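Local coordinates for protein CcbJ (PDB 4HGZ) that probably transfers a methyl group from S-adenosyl-L-methionine to a nitrogen atom of its substrate, at residues Glu188-Thr192 and Ala193-Glu197; Arg258-Ala261 and Ser262-Tyr265. All coordinates share one frame; numbering follows the deposited sequence.

In the fold
Both contacts are local, each closed within one short run of chain. Contact 1 is the hairpin end joining strands 181-189 and 193-202 of the four-stranded antiparallel sheet, its centre about 24 Å from the centre of the chain. Contact 2 is a turn in the loop that leads from strand 245-251 into strand 265-272 of the seven-stranded mixed sheet of the methyltransferase fold. The centres of contact 1 and contact 2 are about 27 Å apart, and the two do not touch. Contact 1 is remote from the cofactor site, whereas in contact 2 the side chain of Tyr265 is about 9 Å from that of Arg75, which binds S-adenosyl-L-homocysteine in another structure of this protein; that ligand is not bound to this chain.

Contact 1: residues Glu188-Thr192 and Ala193-Glu197; sequences ELEDT and AVHLE
Glu190 and His195 meet through their polar ends: NE2 of His195 donates to OE2 of Glu190 over 2.6 Å. The carboxylate oxygen lies at the edge of the imidazole, close to its plane, and is used on its anti side; the two flat groups are only 20° apart. Glu190 reaches the ring with an extended chain (chi2 -179°), its CG turned away from its own carbonyl carbon. The second ring nitrogen, ND1, is hydrogen-bonded to NE2 of His212, so the imidazole is held at both nitrogens and its rotation should be fixed.

In the backbone, Glu188 and His195 form an antiparallel hydrogen-bonded pair. His195 N gives a nearly straight bond to Glu188 O at 2.8 Å, and Glu188 N returns one to His195 O at 3.0 Å. Closer to the turn, Glu190 N donates to Ala193 O at 2.8 Å, which closes the hairpin loop. Leu189 and Val194 are the intervening non-hydrogen-bonded pair, with side chains on the sheet face opposite Glu188 and His195; CD2 of Leu189 lies 4.2 Å from CG1 of Val194, a loose apolar touch. The carboxylate of Glu188 bends back on its own strand, OE2 accepting from Leu189 N at 3.0 Å, while OE2 also forms a salt bridge with Lys200 of the second subunit and OE1 accepts from the backbone of Asp43.

This is the end of a beta hairpin, strand 181-189 being outermost in the four-stranded antiparallel sheet within the chain. Strand 207-216 flanks strand 193-202 on its other side, and the loop containing Pro41 and Ala44 packs against Glu190, Glu188 and His195.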
loop_
_atom_site.group_PDB
_atom_site.type_symbol
_atom_site.label_atom_id
_atom_site.label_comp_id
_atom_site.label_asym_id
_atom_site.label_seq_id
_atom_site.Cartn_x
_atom_site.Cartn_y
_atom_site.Cartn_z
ATOM N N GLU C 188 17.319 11.472 -7.023
ATOM C CA GLU C 188 17.752 12.782 -6.542
ATOM C C GLU C 188 17.448 13.920 -7.516
ATOM O O GLU C 188 17.328 13.698 -8.711
ATOM C CB GLU C 188 19.248 12.758 -6.250
ATOM C CG GLU C 188 19.778 14.081 -5.717
ATOM C CD GLU C 188 19.283 14.368 -4.317
ATOM O OE1 GLU C 188 19.824 13.764 -3.364
ATOM O OE2 GLU C 188 18.357 15.197 -4.172
ATOM N N LEU C 189 17.332 15.141 -7.007
ATOM C CA LEU C 189 17.114 16.307 -7.871
ATOM C C LEU C 189 18.286 17.281 -7.850
ATOM O O LEU C 189 18.938 17.450 -6.829
ATOM C CB LEU C 189 15.868 17.075 -7.441
ATOM C CG LEU C 189 14.622 16.283 -7.092
ATOM C CD1 LEU C 189 13.610 17.240 -6.488
ATOM C CD2 LEU C 189 14.069 15.611 -8.332
ATOM N N GLU C 190 18.537 17.928 -8.983
ATOM C CA GLU C 190 19.503 19.021 -9.069
ATOM C C GLU C 190 18.823 20.146 -9.819
ATOM O O GLU C 190 17.758 19.950 -10.394
ATOM C CB GLU C 190 20.736 18.635 -9.882
ATOM C CG GLU C 190 21.484 17.391 -9.465
ATOM C CD GLU C 190 22.696 17.157 -10.362
ATOM O OE1 GLU C 190 23.244 18.154 -10.885
ATOM O OE2 GLU C 190 23.101 15.988 -10.553
ATOM N N ASP C 191 19.463 21.305 -9.866
ATOM C CA ASP C 191 18.880 22.458 -10.545
ATOM C C ASP C 191 18.593 22.170 -12.019
ATOM O O ASP C 191 17.582 22.616 -12.560
ATOM C CB ASP C 191 19.793 23.685 -10.414
ATOM C CG ASP C 191 20.358 23.853 -9.004
ATOM O OD1 ASP C 191 20.266 22.897 -8.207
ATOM O OD2 ASP C 191 20.900 24.938 -8.695
ATOM N N THR C 192 19.482 21.420 -12.663
ATOM C CA THR C 192 19.402 21.217 -14.112
ATOM C C THR C 192 19.327 19.746 -14.531
ATOM O O THR C 192 19.492 19.430 -15.702
ATOM C CB THR C 192 20.614 21.854 -14.845
ATOM O OG1 THR C 192 21.802 21.121 -14.530
ATOM C CG2 THR C 192 20.804 23.339 -14.457
ATOM N N ALA C 193 19.093 18.845 -13.585
ATOM C CA ALA C 193 18.958 17.438 -13.929
ATOM C C ALA C 193 18.216 16.685 -12.842
ATOM O O ALA C 193 18.217 17.100 -11.684
ATOM C CB ALA C 193 20.324 16.810 -14.164
ATOM N N VAL C 194 17.579 15.583 -13.221
ATOM C CA VAL C 194 16.978 14.690 -12.248
ATOM C C VAL C 194 17.593 13.310 -12.402
ATOM O O VAL C 194 17.882 12.865 -13.518
ATOM C CB VAL C 194 15.449 14.598 -12.402
ATOM C CG1 VAL C 194 14.845 15.990 -12.431
ATOM C CG2 VAL C 194 15.096 13.865 -13.668
ATOM N N HIS C 195 17.809 12.655 -11.268
ATOM C CA HIS C 195 18.300 11.291 -11.230
ATOM C C HIS C 195 17.165 10.365 -10.827
ATOM O O HIS C 195 16.577 10.512 -9.751
ATOM C CB HIS C 195 19.465 11.172 -10.243
ATOM C CG HIS C 195 20.631 12.046 -10.585
ATOM N ND1 HIS C 195 21.838 11.544 -11.021
ATOM C CD2 HIS C 195 20.766 13.395 -10.580
ATOM C CE1 HIS C 195 22.672 12.543 -11.255
ATOM N NE2 HIS C 195 22.046 13.676 -10.995
ATOM N N LEU C 196 16.858 9.413 -11.700
ATOM C CA LEU C 196 15.762 8.475 -11.474
ATOM C C LEU C 196 16.277 7.044 -11.564
ATOM O O LEU C 196 17.413 6.811 -11.974
ATOM C CB LEU C 196 14.677 8.699 -12.528
ATOM C CG LEU C 196 14.416 10.187 -12.755
ATOM C CD1 LEU C 196 13.723 10.462 -14.082
ATOM C CD2 LEU C 196 13.599 10.721 -11.601
ATOM N N GLU C 197 15.433 6.085 -11.200
ATOM C CA GLU C 197 15.807 4.677 -11.275
ATOM C C GLU C 197 14.660 3.847 -11.790
ATOM O O GLU C 197 13.538 3.962 -11.300
ATOM C CB GLU C 197 16.232 4.148 -9.909
ATOM C CG GLU C 197 16.673 2.707 -9.948
ATOM C CD GLU C 197 17.545 2.332 -8.762
ATOM O OE1 GLU C 197 16.987 2.043 -7.682
ATOM O OE2 GLU C 197 18.790 2.320 -8.917
#

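Contact 2: residues Arg258-Ala261 and Ser262-Tyr265; sequences RFDA and SSRY. With SO4 (sulfate ion), chain S.
Asp260 and Ser263 stand at the two ends of a type I beta turn whose corners are Ala261 and Ser262. Ser263 N closes the turn on Asp260 O at 2.7 Å. The end-to-end directions of 258-261 and 262-265 are 112° apart.

The side chain of Ser263 adds a second link between the same residues: its OG accepts from Asp260 N at 3.0 Å in an almost linear bond (177°). Asp260 in turn reaches forward over the turn. With CG held between its backbone N and carbonyl carbon (chi1 66°), OD1 takes two bonds from Ser262, one from N at 2.8 Å on its anti side and one from OG at 2.9 Å on its syn side. Both donors arrive from the same face of the carboxylate plane. The bond from Ser262 N, spanning an Asp and the residue two further on, has the character of an Asx turn. Phe259 lies alongside, its CD1 3.7 Å from CB of Ser263 at an oblique approach, while Tyr265 O meets the ring edge 3.7 Å from CE1. Phe259 packs on Leu204 and Ala261 on Pro203 of the third subunit.

A sulfate, probably from the crystallisation liquor, sits by Arg258 N through a weak bond and is also held by Arg257 of the fourth subunit. The guanidinium of Arg258 and OD2 of Asp260 probably attract by charge only, since OD2 lies well out of the guanidinium plane. In this surface turn, partly covered by the third subunit, the N-H groups of Asp260, Ser262 and Ser263 are each taken by an oxygen of Asp260 or Ser263.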
loop_
_atom_site.group_PDB
_atom_site.type_symbol
_atom_site.label_atom_id
_atom_site.label_comp_id
_atom_site.label_asym_id
_atom_site.label_seq_id
_atom_site.Cartn_x
_atom_site.Cartn_y
_atom_site.Cartn_z
ATOM N N ARG C 258 22.952 -0.378 16.000
ATOM C CA ARG C 258 22.240 -1.641 16.124
ATOM C C ARG C 258 21.560 -2.050 14.807
ATOM O O ARG C 258 20.873 -1.259 14.174
ATOM C CB ARG C 258 21.208 -1.546 17.248
ATOM C CG ARG C 258 20.939 -2.859 17.972
ATOM C CD ARG C 258 19.648 -2.805 18.780
ATOM N NE ARG C 258 18.484 -3.116 17.951
ATOM C CZ ARG C 258 17.224 -3.046 18.368
ATOM N NH1 ARG C 258 16.954 -2.670 19.610
ATOM N NH2 ARG C 258 16.230 -3.352 17.540
ATOM N N PHE C 259 21.767 -3.293 14.400
ATOM C CA PHE C 259 21.139 -3.829 13.203
ATOM C C PHE C 259 19.796 -4.419 13.566
ATOM O O PHE C 259 19.701 -5.235 14.484
ATOM C CB PHE C 259 22.019 -4.931 12.623
ATOM C CG PHE C 259 21.382 -5.701 11.497
ATOM C CD1 PHE C 259 21.202 -5.116 10.245
ATOM C CD2 PHE C 259 20.999 -7.027 11.675
ATOM C CE1 PHE C 259 20.639 -5.834 9.188
ATOM C CE2 PHE C 259 20.436 -7.753 10.622
ATOM C CZ PHE C 259 20.257 -7.154 9.379
ATOM N N ASP C 260 18.753 -4.014 12.852
ATOM C CA ASP C 260 17.436 -4.600 13.076
ATOM C C ASP C 260 16.632 -4.675 11.790
ATOM O O ASP C 260 17.059 -4.186 10.740
ATOM C CB ASP C 260 16.660 -3.805 14.123
ATOM C CG ASP C 260 16.315 -2.406 13.653
ATOM O OD1 ASP C 260 16.101 -2.222 12.435
ATOM O OD2 ASP C 260 16.251 -1.490 14.500
ATOM N N ALA C 261 15.447 -5.260 11.897
ATOM C CA ALA C 261 14.614 -5.550 10.747
ATOM C C ALA C 261 14.458 -4.366 9.803
ATOM O O ALA C 261 14.298 -4.555 8.596
ATOM C CB ALA C 261 13.245 -6.057 11.202
ATOM N N SER C 262 14.501 -3.148 10.339
ATOM C CA SER C 262 14.279 -1.977 9.496
ATOM C C SER C 262 15.560 -1.396 8.895
ATOM O O SER C 262 15.516 -0.402 8.173
ATOM C CB SER C 262 13.530 -0.894 10.264
ATOM O OG SER C 262 14.386 -0.286 11.204
ATOM N N SER C 263 16.699 -2.020 9.175
ATOM C CA SER C 263 17.958 -1.508 8.673
ATOM C C SER C 263 18.030 -1.719 7.174
ATOM O O SER C 263 17.838 -2.835 6.685
ATOM C CB SER C 263 19.134 -2.204 9.355
ATOM O OG SER C 263 19.163 -1.956 10.752
ATOM N N ARG C 264 18.310 -0.652 6.435
ATOM C CA ARG C 264 18.402 -0.767 4.987
ATOM C C ARG C 264 19.627 -1.591 4.569
ATOM O O ARG C 264 19.596 -2.314 3.566
ATOM C CB ARG C 264 18.378 0.615 4.330
ATOM C CG ARG C 264 16.971 1.242 4.257
ATOM C CD ARG C 264 17.001 2.697 3.788
ATOM N NE ARG C 264 18.018 2.945 2.761
ATOM C CZ ARG C 264 17.864 2.694 1.460
ATOM N NH1 ARG C 264 16.721 2.173 1.013
ATOM N NH2 ARG C 264 18.856 2.962 0.608
ATOM N N TYR C 265 20.688 -1.516 5.362
ATOM C CA TYR C 265 21.906 -2.271 5.065
ATOM C C TYR C 265 22.383 -3.035 6.273
ATOM O O TYR C 265 21.888 -2.844 7.379
ATOM C CB TYR C 265 23.026 -1.330 4.597
ATOM C CG TYR C 265 22.811 -0.861 3.192
ATOM C CD1 TYR C 265 23.385 -1.539 2.118
ATOM C CD2 TYR C 265 22.005 0.240 2.923
ATOM C CE1 TYR C 265 23.178 -1.120 0.814
ATOM C CE2 TYR C 265 21.784 0.661 1.614
ATOM C CZ TYR C 265 22.375 -0.026 0.570
ATOM O OH TYR C 265 22.170 0.381 -0.722
HETATM S S SO4 S . 22.054 2.153 18.651
HETATM O O1 SO4 S . 21.936 3.262 19.595
HETATM O O2 SO4 S . 21.161 1.072 19.066
HETATM O O3 SO4 S . 21.673 2.610 17.309
HETATM O O4 SO4 S . 23.431 1.671 18.671
#